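Local coordinates for lipid binding hydrolase (Escherichia coli, PDB 2IF6), which is probably a lipid-binding hydrolase of the permuted papain-like amidase family, although its reaction and natural substrate are not established, at residues V81-K86 against N122-R127; R16-K21 against Q145-E150; Y45-E48 against K54-P57; H28-H33 against K179-F184; F101-S104 against Q110-S113. All coordinates share one frame; numbering follows the deposited sequence.

Contact 1: residues V81-K86 against N122-R127; sequences VEQQQK and NALGMR
With chi1 of -52° in Leu124 and -72° in both Gln83 and Lys86, each of these side chains starts beside its own backbone N, and the CD2 methyl of Leu124 is brought against the other two. That methyl is the main point of contact: it lies 4.0 Å from CB of Gln83 and equally 4.0 Å from CB of Lys86, and 3.8 Å from the backbone O of Gln83. The side chains of Gln83 and Leu124 cross at about a right angle, and the methyl meets CB and CG of Gln83 rather than its amide. The amide is turned back to its own helix start, where OE1 accepts from the backbone N of Ser80.

One residue earlier, Ala123 points its CB toward helix 81-91 and comes within 3.4 Å of the Lys86 O. Lys86 sets out toward the other segment and then runs on fully extended away from it; its NZ makes a weak 3.3 Å salt bridge with OE2 of Glu82, one turn back on the same helix. The contact is van der Waals in kind, methyls resting on side-chain carbons and on backbone carbonyls. Leu87 and Thr90 of the same helix continue the packing on Ala123. Just beyond, the chain leaves its helix at Gly125, whose positive phi of 62° ends the helical run. This is surface helix-to-helix packing, in which the C-terminal end of helix 112-124 rests on the first turns of helix 81-91.

Contact 2: residues R16-K21 against Q145-E150; sequences RSSQSK and QAKLKE
A type I beta turn from Ser17 to Ser20, at the start of the 20-27 helical region, meets helix 142-152 through one lysine side chain. Lys147 points from its helix toward the turn and is the residue of 145-150 that makes the contact. Its CE lies 4.0 Å from CA of Gln19 and 4.2 Å from CB of the same residue, so the last methylene of the lysine rests on the start of the glutamine side chain.

The ammonium group goes to the neighbouring residue of the turn. NZ of Lys147 is 3.8 Å from OG of Ser18, too long for a hydrogen bond, and the two are simply close polar neighbours. A second partner lies on the lysine's own helix: OE2 of Glu150 forms a weak salt bridge with NZ at 3.5 Å, which would partly offset the charge. The bends of Lys147 at chi2 (-68°) and chi3 (-60°) fold the chain so that NZ can sit near both Ser18 and the carboxylate. The lysine was modelled in two conformers, and this placement holds for one of them.

Gln19 touches with CA and CB, while the rest of its side chain leads away from the lysine and packs on Tyr99. The turn itself is closed by the backbone bond from Ser20 N to Ser17 O, 3.0 Å long, and Ser20 OG ties it to Ser15 and Ser32. Slight and solvent-bordered, the contact is a surface one, a lysine from helix 142-152 laid against a type I beta turn.

Contact 3: residues Y45-E48 against K54-P57; sequences YVFE and KYTP
Backbone hydrogen bonds come in two reciprocal pairs. Val46 N gives to Thr56 O at 2.7 Å, nearly straight at 171°, and Thr56 N returns a bond to Val46 O at 2.9 Å. Glu48 and Lys54 repeat the exchange, with Glu48 N meeting Lys54 O at 2.9 Å. Between them falls the non-hydrogen-bonded pair Phe47-Tyr55, and Tyr45-Pro57 follows at the end. CA-H groups of Tyr45, Phe47 and Tyr55 approach carbonyl oxygens of the opposite strand.

The one side-chain hydrogen bond runs from Thr56 OG1 to Glu48 OE2, a short 2.6 Å. It reaches the carboxylate on its anti side, 18° out of the plane. Glu48 places CG between its backbone N and carbonyl carbon (chi1 54°), and the extended chain beyond carries OE2 diagonally to the threonine. The other oxygen, OE1, receives His33 NE2 and a weak bond from Trp61 NE1, so both oxygens of this buried carboxylate are engaged, and Thr56 probably fixes its rotation.

Among the apolar contacts, Phe47 and Tyr55 meet on the opposite face from Glu48 and Thr56. Phe47 CD1 is 4.1 Å from CE1 of Tyr55, the two side chains crossing at a slant, and Phe47 goes on to pack against Val115 and Val119 of helix 112-124. At the strand end, Tyr45 CD1 lies 4.0 Å from Tyr55 CB, and its CE1 is 4.2 Å from Pro57 CG. Arg40 makes cation-pi contacts with both tyrosines.

These strands form an antiparallel beta hairpin at the edge of the main sheet, presenting Glu48 to His33 in a geometry consistent with a Cys-His-Glu triad, as might serve a papain-like hydrolase.

Contact 4: residues H28-H33 against K179-F184; sequences HSDYSH and KEWPLF
Ser29 OG is engaged twice: it accepts the backbone N-H of Tyr31 at 2.9 Å, nearly straight at 166°, and it is also hydrogen-bonded to Gln166 OE1 of helix 165-169. The first bond makes an ST turn, which sets the direction of the chain just ahead of the two residues that meet Trp181.

Tyr31 presents the CD1-CE1 edge of its ring to one face of the indole six-membered ring. CD1 lies 3.6 Å from Trp181 CH2 and CE1 3.8 Å from Trp181 CZ3; the planes stand at 90° and the centroids are 5.3 Å apart, an offset T-shaped pair. The tryptophan sets CG on the far side from its own N (chi1 -160°), and this carries the benzo end of the indole across to the loop. Asp30 adds its CB, 3.7 Å from Trp181 CZ2; the methylene, rather than the carboxylate, makes the contact there. At the surface, OD2 of Asp30 comes 4.2 Å from the CD2 methyl of Leu183, a loose contact. The binding across the two segments is thus aromatic and apolar, while the polar bonds of Ser29 hold the loop from within and from the helix beside it.

The rings of Phe12 and Phe169 also meet that of Tyr31. The loop joins helix 20-27 to strand 33-40, whose first residue, His33, pairs with Gln13 in a classic beta bulge shared with Ser32; Trp181 follows edge strand 174-180, with Ile14 and Lys69 also against its side chain and helix 165-169 beside Tyr31.

Contact 5: residues F101-S104 against Q110-S113; sequences FSFS and QYCS
Phe103 stands on edge against the ring of Tyr111, in a T-shaped pair with planes at 84° and centroids 5.1 Å apart. Its CD1 reaches over one face of the tyrosine and lies 3.6 Å from CG, toward the rim of that ring and close to where it joins CB. The next atom round the phenylalanine edge, CE1, falls 4.1 Å from Tyr111 CB. The tyrosine ring is laid against the loop backbone as well, with CE2 only 3.6 Å from CA of Phe103. A chi1 of 58° puts Tyr111 CG between its own N and carbonyl carbon, which swings the ring toward Phe103 while the main chain turns into helix 112-124.

Tyr111 occupies the N-cap position of that helix, and its backbone N is bonded to Glu114 OE1. The Phe103-Tyr111 stack lies between the 101-104 loop and the start of helix 112-124. Cys112, the first residue of the helix, lies against His33, consistent with the cysteine nucleophile at a helix start in papain-like folds.

The edge of the tyrosine serves polar groups. Ser104 O lies near the ring plane, 3.9 Å from CE2, and a water also in that plane links the two segments: it accepts from Tyr111 OH at 2.7 Å and donates to Phe103 O at 2.8 Å. The hydroxyl has a further partner in Val163 N, so the oxygen has two partners, the water and Val163 N.

The side chain of Phe103 also touches Tyr152 of helix 142-152.

How the contacts relate
Along the chain contact 3 closes first, within a single hairpin, and contact 5 follows inside the span bridged by contact 1, with which it shares helix 112-124. Contacts 2 and 4 bridge much longer spans and interlock, the second segment of contact 2 falling between those of contact 4. The sheet is reached by contacts 3 and 4. Contacts 1 and 2 lie farthest apart, on opposite sides of the chain's centre with their own centres about 33 Å apart. Three contacts converge at the putative active site, where His33 of contact 4 lies between Glu48 of contact 3 and Cys112 of contact 5. Ser20 OG and Ser32 OG join contacts 2 and 4.

Contact 1: residues V81-K86 against N122-R127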
# COMPACT_ATOMS: atom_id res chain seq x y z
N VAL A 81 17.13 -10.64 10.19
CA VAL A 81 16.77 -11.75 9.29
C VAL A 81 15.52 -12.49 9.79
O VAL A 81 14.64 -12.85 8.99
CB VAL A 81 17.99 -12.69 9.05
CG1 VAL A 81 17.54 -14.05 8.48
CG2 VAL A 81 18.99 -12.00 8.14
N GLU A 82 15.42 -12.68 11.10
CA GLU A 82 14.24 -13.33 11.67
C GLU A 82 12.91 -12.53 11.43
O GLU A 82 11.85 -13.10 11.10
CB GLU A 82 14.48 -13.54 13.17
CG GLU A 82 13.43 -14.43 13.86
CD GLU A 82 13.60 -14.49 15.38
OE1 GLU A 82 14.77 -14.56 15.85
OE2 GLU A 82 12.57 -14.44 16.10
N GLN A 83 12.98 -11.21 11.62
CA GLN A 83 11.83 -10.34 11.36
C GLN A 83 11.43 -10.44 9.87
O GLN A 83 10.28 -10.64 9.56
CB GLN A 83 12.15 -8.90 11.74
CG GLN A 83 12.22 -8.70 13.26
CD GLN A 83 12.61 -7.30 13.63
OE1 GLN A 83 13.65 -6.79 13.20
NE2 GLN A 83 11.78 -6.67 14.46
N GLN A 84 12.41 -10.32 8.99
CA GLN A 84 12.19 -10.46 7.55
C GLN A 84 11.50 -11.79 7.16
O GLN A 84 10.55 -11.79 6.37
CB GLN A 84 13.51 -10.24 6.81
CG GLN A 84 14.07 -8.83 6.92
CD GLN A 84 15.43 -8.72 6.20
OE1 GLN A 84 15.78 -9.57 5.40
NE2 GLN A 84 16.19 -7.68 6.49
N GLN A 85 11.98 -12.91 7.71
CA GLN A 85 11.39 -14.24 7.50
C GLN A 85 9.95 -14.32 8.03
O GLN A 85 9.12 -15.06 7.49
CB GLN A 85 12.22 -15.34 8.18
CG GLN A 85 13.53 -15.67 7.44
CD GLN A 85 14.52 -16.54 8.22
OE1 GLN A 85 14.27 -16.94 9.38
NE2 GLN A 85 15.66 -16.83 7.58
N LYS A 86 9.65 -13.58 9.09
CA LYS A 86 8.26 -13.57 9.58
C LYS A 86 7.33 -12.78 8.64
O LYS A 86 6.19 -13.21 8.39
CB LYS A 86 8.17 -13.06 11.01
CG LYS A 86 8.72 -14.04 12.03
CD LYS A 86 8.75 -13.42 13.42
CE LYS A 86 9.35 -14.40 14.44
NZ LYS A 86 9.30 -13.83 15.83
N ASN A 122 0.32 -8.69 11.65
CA ASN A 122 0.23 -10.10 11.98
C ASN A 122 1.57 -10.81 12.14
O ASN A 122 1.68 -11.73 12.93
CB ASN A 122 -0.71 -10.82 11.01
CG ASN A 122 -2.17 -10.51 11.31
OD1 ASN A 122 -2.67 -10.83 12.40
ND2 ASN A 122 -2.84 -9.82 10.39
N ALA A 123 2.59 -10.33 11.44
CA ALA A 123 3.91 -10.93 11.55
C ALA A 123 4.73 -10.43 12.75
O ALA A 123 5.36 -11.23 13.46
CB ALA A 123 4.70 -10.76 10.25
N LEU A 124 4.74 -9.11 12.97
CA LEU A 124 5.65 -8.49 13.95
C LEU A 124 4.90 -7.78 15.08
O LEU A 124 5.53 -7.25 16.00
CB LEU A 124 6.59 -7.48 13.24
CG LEU A 124 7.37 -7.97 12.00
CD1 LEU A 124 8.29 -6.89 11.48
CD2 LEU A 124 8.18 -9.27 12.38
N GLY A 125 3.57 -7.73 14.99
CA GLY A 125 2.74 -6.93 15.91
C GLY A 125 3.03 -5.44 15.86
O GLY A 125 2.84 -4.74 16.86
N MET A 126 3.47 -4.94 14.71
CA MET A 126 3.68 -3.50 14.51
C MET A 126 2.46 -2.93 13.79
O MET A 126 1.97 -3.52 12.83
CB MET A 126 4.92 -3.22 13.64
CG MET A 126 6.27 -3.72 14.20
SD MET A 126 7.70 -3.34 13.13
CE MET A 126 7.24 -1.79 12.41
N ARG A 127 2.00 -1.76 14.25
CA ARG A 127 0.98 -1.00 13.54
C ARG A 127 1.69 0.08 12.73
O ARG A 127 2.18 1.09 13.28
CB ARG A 127 -0.02 -0.40 14.53
CG ARG A 127 -0.83 -1.47 15.33
CD ARG A 127 -1.71 -0.82 16.42
NE ARG A 127 -2.69 0.12 15.86
CZ ARG A 127 -3.96 -0.18 15.57
NH1 ARG A 127 -4.43 -1.41 15.80
NH2 ARG A 127 -4.76 0.75 15.05

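Contact 2: residues R16-K21 against Q145-E150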
# COMPACT_ATOMS: atom_id res chain seq x y z
N ARG A 16 -1.40 4.33 -12.30
CA ARG A 16 -1.97 4.82 -13.57
C ARG A 16 -3.47 4.46 -13.73
O ARG A 16 -4.09 4.80 -14.75
CB ARG A 16 -1.21 4.26 -14.76
CG ARG A 16 0.22 4.75 -14.92
CD ARG A 16 0.85 3.91 -16.01
NE ARG A 16 2.30 3.87 -15.90
CZ ARG A 16 3.14 4.44 -16.76
NH1 ARG A 16 2.68 5.09 -17.83
NH2 ARG A 16 4.46 4.35 -16.56
N SER A 17 -4.04 3.80 -12.74
CA SER A 17 -5.47 3.45 -12.73
C SER A 17 -6.34 4.69 -12.63
O SER A 17 -5.90 5.72 -12.15
CB SER A 17 -5.79 2.55 -11.55
OG SER A 17 -5.81 3.30 -10.34
N SER A 18 -7.60 4.56 -13.06
CA SER A 18 -8.55 5.70 -13.09
C SER A 18 -8.92 6.22 -11.69
O SER A 18 -9.28 7.39 -11.55
CB SER A 18 -9.82 5.34 -13.87
OG SER A 18 -10.24 4.02 -13.54
N GLN A 19 -8.83 5.39 -10.65
CA GLN A 19 -9.07 5.89 -9.30
C GLN A 19 -7.88 6.65 -8.70
O GLN A 19 -8.00 7.20 -7.61
CB GLN A 19 -9.54 4.79 -8.34
CG GLN A 19 -8.51 3.74 -7.98
CD GLN A 19 -8.80 2.40 -8.63
OE1 GLN A 19 -8.85 2.28 -9.87
NE2 GLN A 19 -9.01 1.37 -7.79
N SER A 20 -6.75 6.69 -9.39
CA SER A 20 -5.52 7.17 -8.77
C SER A 20 -5.62 8.62 -8.28
O SER A 20 -5.24 8.93 -7.15
CB SER A 20 -4.34 6.99 -9.71
OG SER A 20 -3.17 7.55 -9.16
N LYS A 21 -6.16 9.49 -9.13
CA LYS A 21 -6.34 10.88 -8.79
C LYS A 21 -7.27 11.12 -7.60
O LYS A 21 -6.98 11.90 -6.69
CB LYS A 21 -6.79 11.67 -10.03
CG LYS A 21 -6.78 13.16 -9.81
CD LYS A 21 -5.34 13.69 -9.71
CE LYS A 21 -5.22 14.59 -8.51
NZ LYS A 21 -4.16 15.63 -8.70
N GLN A 145 -16.08 12.95 -5.13
CA GLN A 145 -17.50 12.60 -5.01
C GLN A 145 -17.99 11.81 -6.23
O GLN A 145 -18.73 10.83 -6.06
CB GLN A 145 -18.39 13.82 -4.72
CG GLN A 145 -18.31 14.35 -3.28
CD GLN A 145 -19.04 13.47 -2.25
OE1 GLN A 145 -20.05 12.81 -2.55
NE2 GLN A 145 -18.54 13.48 -1.02
N ALA A 146 -17.55 12.18 -7.44
CA ALA A 146 -17.94 11.43 -8.65
C ALA A 146 -17.47 9.97 -8.63
O ALA A 146 -18.24 9.05 -8.93
CB ALA A 146 -17.47 12.14 -9.92
N LYS A 147 -16.23 9.74 -8.23
CA LYS A 147 -15.69 8.39 -8.16
C LYS A 147 -16.37 7.57 -7.04
O LYS A 147 -16.59 6.39 -7.19
CB LYS A 147 -14.17 8.41 -8.00
CG LYS A 147 -13.39 8.85 -9.29
CD LYS A 147 -13.49 7.84 -10.46
CE LYS A 147 -12.94 6.47 -10.10
NZ LYS A 147 -12.86 5.58 -11.31
N LEU A 148 -16.70 8.20 -5.93
CA LEU A 148 -17.44 7.48 -4.89
C LEU A 148 -18.83 7.08 -5.44
O LEU A 148 -19.31 5.98 -5.21
CB LEU A 148 -17.59 8.35 -3.65
CG LEU A 148 -16.37 8.62 -2.77
CD1 LEU A 148 -16.68 9.75 -1.83
CD2 LEU A 148 -15.98 7.36 -1.97
N LYS A 149 -19.46 7.99 -6.18
CA LYS A 149 -20.77 7.70 -6.76
C LYS A 149 -20.67 6.54 -7.75
O LYS A 149 -21.49 5.63 -7.71
CB LYS A 149 -21.35 8.92 -7.45
CG LYS A 149 -22.69 8.64 -8.13
CD LYS A 149 -23.45 9.91 -8.46
CE LYS A 149 -24.53 9.60 -9.51
NZ LYS A 149 -25.37 10.79 -9.70
N GLU A 150 -19.65 6.57 -8.58
CA GLU A 150 -19.40 5.54 -9.58
C GLU A 150 -19.25 4.16 -8.94
O GLU A 150 -19.86 3.19 -9.39
CB GLU A 150 -18.16 5.94 -10.39
CG GLU A 150 -17.81 5.10 -11.62
CD GLU A 150 -16.62 5.72 -12.41
OE1 GLU A 150 -16.48 6.99 -12.46
OE2 GLU A 150 -15.82 4.93 -12.98

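Contact 3: residues Y45-E48 against K54-P57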
# COMPACT_ATOMS: atom_id res chain seq x y z
N TYR A 45 11.22 -8.92 -5.35
CA TYR A 45 9.87 -8.91 -5.83
C TYR A 45 9.08 -7.94 -4.98
O TYR A 45 9.44 -7.70 -3.82
CB TYR A 45 9.25 -10.31 -5.73
CG TYR A 45 9.84 -11.30 -6.74
CD1 TYR A 45 9.06 -11.78 -7.81
CD2 TYR A 45 11.15 -11.75 -6.62
CE1 TYR A 45 9.59 -12.68 -8.72
CE2 TYR A 45 11.71 -12.66 -7.57
CZ TYR A 45 10.91 -13.12 -8.60
OH TYR A 45 11.42 -14.00 -9.52
N VAL A 46 7.98 -7.42 -5.53
CA VAL A 46 7.06 -6.58 -4.78
C VAL A 46 5.77 -7.38 -4.54
O VAL A 46 5.05 -7.75 -5.49
CB VAL A 46 6.77 -5.21 -5.50
CG1 VAL A 46 5.73 -4.39 -4.70
CG2 VAL A 46 8.07 -4.42 -5.71
N PHE A 47 5.49 -7.66 -3.26
CA PHE A 47 4.24 -8.28 -2.82
C PHE A 47 3.18 -7.18 -2.80
O PHE A 47 3.36 -6.19 -2.07
CB PHE A 47 4.46 -8.79 -1.38
CG PHE A 47 3.21 -9.25 -0.67
CD1 PHE A 47 2.72 -10.55 -0.89
CD2 PHE A 47 2.56 -8.42 0.26
CE1 PHE A 47 1.59 -11.04 -0.20
CE2 PHE A 47 1.40 -8.90 0.95
CZ PHE A 47 0.93 -10.21 0.71
N GLU A 48 2.11 -7.34 -3.59
CA GLU A 48 1.11 -6.26 -3.71
C GLU A 48 -0.29 -6.81 -3.93
O GLU A 48 -0.44 -7.89 -4.51
CB GLU A 48 1.47 -5.35 -4.88
CG GLU A 48 1.66 -6.16 -6.20
CD GLU A 48 1.77 -5.28 -7.43
OE1 GLU A 48 1.47 -4.07 -7.34
OE2 GLU A 48 2.12 -5.81 -8.50
N LYS A 54 -0.24 -10.85 -5.00
CA LYS A 54 0.74 -11.54 -5.83
C LYS A 54 2.13 -10.93 -5.66
O LYS A 54 2.28 -9.82 -5.11
CB LYS A 54 0.36 -11.41 -7.31
CG LYS A 54 0.60 -9.98 -7.85
CD LYS A 54 0.04 -9.75 -9.25
CE LYS A 54 1.06 -10.15 -10.30
NZ LYS A 54 0.47 -10.11 -11.69
N TYR A 55 3.13 -11.64 -6.15
CA TYR A 55 4.50 -11.11 -6.30
C TYR A 55 4.77 -10.64 -7.72
O TYR A 55 4.44 -11.33 -8.70
CB TYR A 55 5.52 -12.20 -6.03
CG TYR A 55 5.40 -12.93 -4.72
CD1 TYR A 55 5.69 -12.30 -3.51
CD2 TYR A 55 5.06 -14.29 -4.70
CE1 TYR A 55 5.64 -13.00 -2.31
CE2 TYR A 55 4.98 -14.98 -3.53
CZ TYR A 55 5.27 -14.35 -2.34
OH TYR A 55 5.17 -15.07 -1.19
N THR A 56 5.40 -9.48 -7.83
CA THR A 56 5.76 -8.89 -9.11
C THR A 56 7.24 -8.54 -9.11
O THR A 56 7.71 -7.94 -8.15
CB THR A 56 4.98 -7.56 -9.30
OG1 THR A 56 3.58 -7.84 -9.26
CG2 THR A 56 5.32 -6.91 -10.60
N PRO A 57 7.99 -8.87 -10.19
CA PRO A 57 9.39 -8.45 -10.22
C PRO A 57 9.54 -6.93 -10.05
O PRO A 57 8.79 -6.16 -10.62
CB PRO A 57 9.87 -8.91 -11.60
CG PRO A 57 9.00 -10.03 -11.95
CD PRO A 57 7.64 -9.69 -11.37

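Contact 4: residues H28-H33 against K179-F184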
# COMPACT_ATOMS: atom_id res chain seq x y z
N HIS A 28 -4.75 13.28 0.64
CA HIS A 28 -3.80 14.40 0.56
C HIS A 28 -2.40 13.91 0.28
O HIS A 28 -1.47 14.18 1.03
CB HIS A 28 -3.83 15.29 1.82
CG HIS A 28 -5.09 16.11 1.97
ND1 HIS A 28 -5.22 17.10 2.93
CD2 HIS A 28 -6.27 16.05 1.32
CE1 HIS A 28 -6.43 17.64 2.83
NE2 HIS A 28 -7.09 17.02 1.87
N SER A 29 -2.23 13.16 -0.80
CA SER A 29 -1.00 12.39 -0.94
C SER A 29 -0.67 12.30 -2.40
O SER A 29 -1.58 12.34 -3.24
CB SER A 29 -1.22 10.96 -0.37
OG SER A 29 -0.05 10.16 -0.54
N ASP A 30 0.62 12.17 -2.69
CA ASP A 30 1.12 11.72 -3.97
C ASP A 30 1.01 10.21 -4.21
O ASP A 30 1.14 9.77 -5.33
CB ASP A 30 2.60 12.10 -4.09
CG ASP A 30 2.81 13.63 -4.17
OD1 ASP A 30 1.89 14.32 -4.66
OD2 ASP A 30 3.92 14.09 -3.74
N TYR A 31 0.83 9.41 -3.17
CA TYR A 31 0.96 7.95 -3.30
C TYR A 31 -0.41 7.35 -3.52
O TYR A 31 -1.32 7.57 -2.71
CB TYR A 31 1.59 7.31 -2.04
CG TYR A 31 2.79 8.08 -1.60
CD1 TYR A 31 3.75 8.45 -2.52
CD2 TYR A 31 2.93 8.52 -0.27
CE1 TYR A 31 4.85 9.22 -2.17
CE2 TYR A 31 4.03 9.30 0.08
CZ TYR A 31 4.97 9.63 -0.89
OH TYR A 31 6.05 10.37 -0.58
N SER A 32 -0.54 6.57 -4.58
CA SER A 32 -1.80 5.91 -4.81
C SER A 32 -1.69 4.40 -4.97
O SER A 32 -2.70 3.72 -5.25
CB SER A 32 -2.53 6.59 -5.99
OG SER A 32 -1.75 6.47 -7.17
N HIS A 33 -0.47 3.85 -4.80
CA HIS A 33 -0.30 2.40 -4.73
C HIS A 33 0.90 2.07 -3.86
O HIS A 33 1.83 2.87 -3.78
CB HIS A 33 -0.10 1.81 -6.13
CG HIS A 33 -0.12 0.31 -6.15
ND1 HIS A 33 -1.08 -0.44 -5.51
CD2 HIS A 33 0.72 -0.58 -6.75
CE1 HIS A 33 -0.84 -1.73 -5.71
NE2 HIS A 33 0.25 -1.84 -6.45
N LYS A 179 14.72 6.88 -3.08
CA LYS A 179 13.80 7.86 -3.62
C LYS A 179 14.19 8.19 -5.01
O LYS A 179 15.30 8.71 -5.23
CB LYS A 179 13.78 9.13 -2.81
CG LYS A 179 12.41 9.72 -2.75
CD LYS A 179 12.43 11.20 -2.69
CE LYS A 179 13.18 11.70 -1.50
NZ LYS A 179 13.34 13.13 -1.76
N GLU A 180 13.31 7.89 -5.95
CA GLU A 180 13.46 8.45 -7.31
C GLU A 180 12.17 9.18 -7.58
O GLU A 180 11.25 8.63 -8.16
CB GLU A 180 13.65 7.35 -8.35
CG GLU A 180 14.93 6.53 -8.16
CD GLU A 180 16.14 7.23 -8.72
OE1 GLU A 180 15.96 8.07 -9.64
OE2 GLU A 180 17.27 6.92 -8.26
N TRP A 181 12.10 10.42 -7.12
CA TRP A 181 10.86 11.15 -7.19
C TRP A 181 11.10 12.66 -7.34
O TRP A 181 10.92 13.38 -6.38
CB TRP A 181 10.10 10.91 -5.90
CG TRP A 181 8.64 11.20 -6.05
CD1 TRP A 181 8.06 12.41 -6.36
CD2 TRP A 181 7.58 10.26 -5.92
NE1 TRP A 181 6.70 12.26 -6.43
CE2 TRP A 181 6.37 10.95 -6.17
CE3 TRP A 181 7.52 8.90 -5.62
CZ2 TRP A 181 5.12 10.32 -6.12
CZ3 TRP A 181 6.28 8.27 -5.59
CH2 TRP A 181 5.09 8.99 -5.83
N PRO A 182 11.49 13.13 -8.54
CA PRO A 182 11.74 14.57 -8.63
C PRO A 182 10.47 15.36 -8.43
O PRO A 182 9.44 15.00 -8.99
CB PRO A 182 12.27 14.75 -10.05
CG PRO A 182 11.85 13.57 -10.78
CD PRO A 182 11.75 12.44 -9.80
N LEU A 183 10.52 16.41 -7.61
CA LEU A 183 9.35 17.23 -7.36
C LEU A 183 9.40 18.50 -8.20
O LEU A 183 9.16 19.60 -7.68
CB LEU A 183 9.22 17.58 -5.88
CG LEU A 183 8.75 16.40 -5.02
CD1 LEU A 183 9.23 16.65 -3.60
CD2 LEU A 183 7.23 16.23 -5.09
N PHE A 184 9.72 18.31 -9.47
CA PHE A 184 9.71 19.32 -10.51
C PHE A 184 9.33 18.63 -11.82
O PHE A 184 9.62 17.42 -11.97
CB PHE A 184 11.08 20.04 -10.65
CG PHE A 184 12.29 19.12 -10.63
CD1 PHE A 184 12.78 18.54 -11.79
CD2 PHE A 184 12.96 18.86 -9.43
CE1 PHE A 184 13.91 17.70 -11.76
CE2 PHE A 184 14.09 18.02 -9.41
CZ PHE A 184 14.56 17.46 -10.57

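Contact 5: residues F101-S104 against Q110-S113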
# COMPACT_ATOMS: atom_id res chain seq x y z
N PHE A 101 -12.53 -3.99 -4.04
CA PHE A 101 -13.19 -2.82 -4.64
C PHE A 101 -14.03 -1.98 -3.66
O PHE A 101 -14.35 -0.84 -3.95
CB PHE A 101 -14.03 -3.22 -5.87
CG PHE A 101 -13.20 -3.57 -7.06
CD1 PHE A 101 -12.55 -2.57 -7.78
CD2 PHE A 101 -13.01 -4.90 -7.44
CE1 PHE A 101 -11.76 -2.90 -8.90
CE2 PHE A 101 -12.21 -5.24 -8.53
CZ PHE A 101 -11.59 -4.24 -9.27
N SER A 102 -14.38 -2.55 -2.51
CA SER A 102 -15.16 -1.90 -1.47
C SER A 102 -14.32 -1.14 -0.44
O SER A 102 -14.89 -0.44 0.40
CB SER A 102 -15.95 -2.95 -0.70
OG SER A 102 -17.21 -3.15 -1.29
N PHE A 103 -12.99 -1.31 -0.46
CA PHE A 103 -12.11 -0.90 0.67
C PHE A 103 -12.64 -1.36 2.04
O PHE A 103 -12.62 -0.62 3.03
CB PHE A 103 -11.83 0.60 0.68
CG PHE A 103 -11.27 1.12 -0.61
CD1 PHE A 103 -10.09 0.59 -1.14
CD2 PHE A 103 -11.91 2.13 -1.30
CE1 PHE A 103 -9.57 1.06 -2.36
CE2 PHE A 103 -11.40 2.60 -2.52
CZ PHE A 103 -10.22 2.06 -3.04
N SER A 104 -13.06 -2.61 2.11
CA SER A 104 -13.56 -3.16 3.35
C SER A 104 -12.42 -3.69 4.21
O SER A 104 -11.46 -4.26 3.70
CB SER A 104 -14.58 -4.26 3.05
OG SER A 104 -14.77 -5.07 4.20
N GLN A 110 -8.50 -7.86 -0.73
CA GLN A 110 -7.44 -6.97 -0.22
C GLN A 110 -7.19 -5.78 -1.12
O GLN A 110 -7.15 -5.95 -2.35
CB GLN A 110 -6.14 -7.77 -0.03
CG GLN A 110 -6.23 -8.89 1.03
CD GLN A 110 -6.23 -8.36 2.45
OE1 GLN A 110 -5.64 -7.33 2.74
NE2 GLN A 110 -6.88 -9.09 3.36
N TYR A 111 -7.04 -4.57 -0.53
CA TYR A 111 -6.50 -3.45 -1.29
C TYR A 111 -5.04 -3.19 -0.89
O TYR A 111 -4.52 -3.86 0.01
CB TYR A 111 -7.39 -2.18 -1.23
CG TYR A 111 -7.65 -1.64 0.16
CD1 TYR A 111 -6.91 -0.56 0.67
CD2 TYR A 111 -8.64 -2.20 0.97
CE1 TYR A 111 -7.16 -0.06 1.94
CE2 TYR A 111 -8.91 -1.68 2.23
CZ TYR A 111 -8.16 -0.61 2.71
OH TYR A 111 -8.41 -0.11 3.98
N CYS A 112 -4.36 -2.29 -1.58
CA CYS A 112 -2.90 -2.26 -1.49
C CYS A 112 -2.32 -1.99 -0.11
O CYS A 112 -1.39 -2.71 0.35
CB CYS A 112 -2.33 -1.27 -2.52
SG CYS A 112 -2.84 0.42 -2.26
N SER A 113 -2.80 -0.94 0.56
CA SER A 113 -2.24 -0.56 1.85
C SER A 113 -2.82 -1.43 2.95
O SER A 113 -2.16 -1.67 3.97
CB SER A 113 -2.45 0.93 2.14
OG SER A 113 -3.75 1.28 1.70
O HOH W 1 -10.75 -1.05 5.06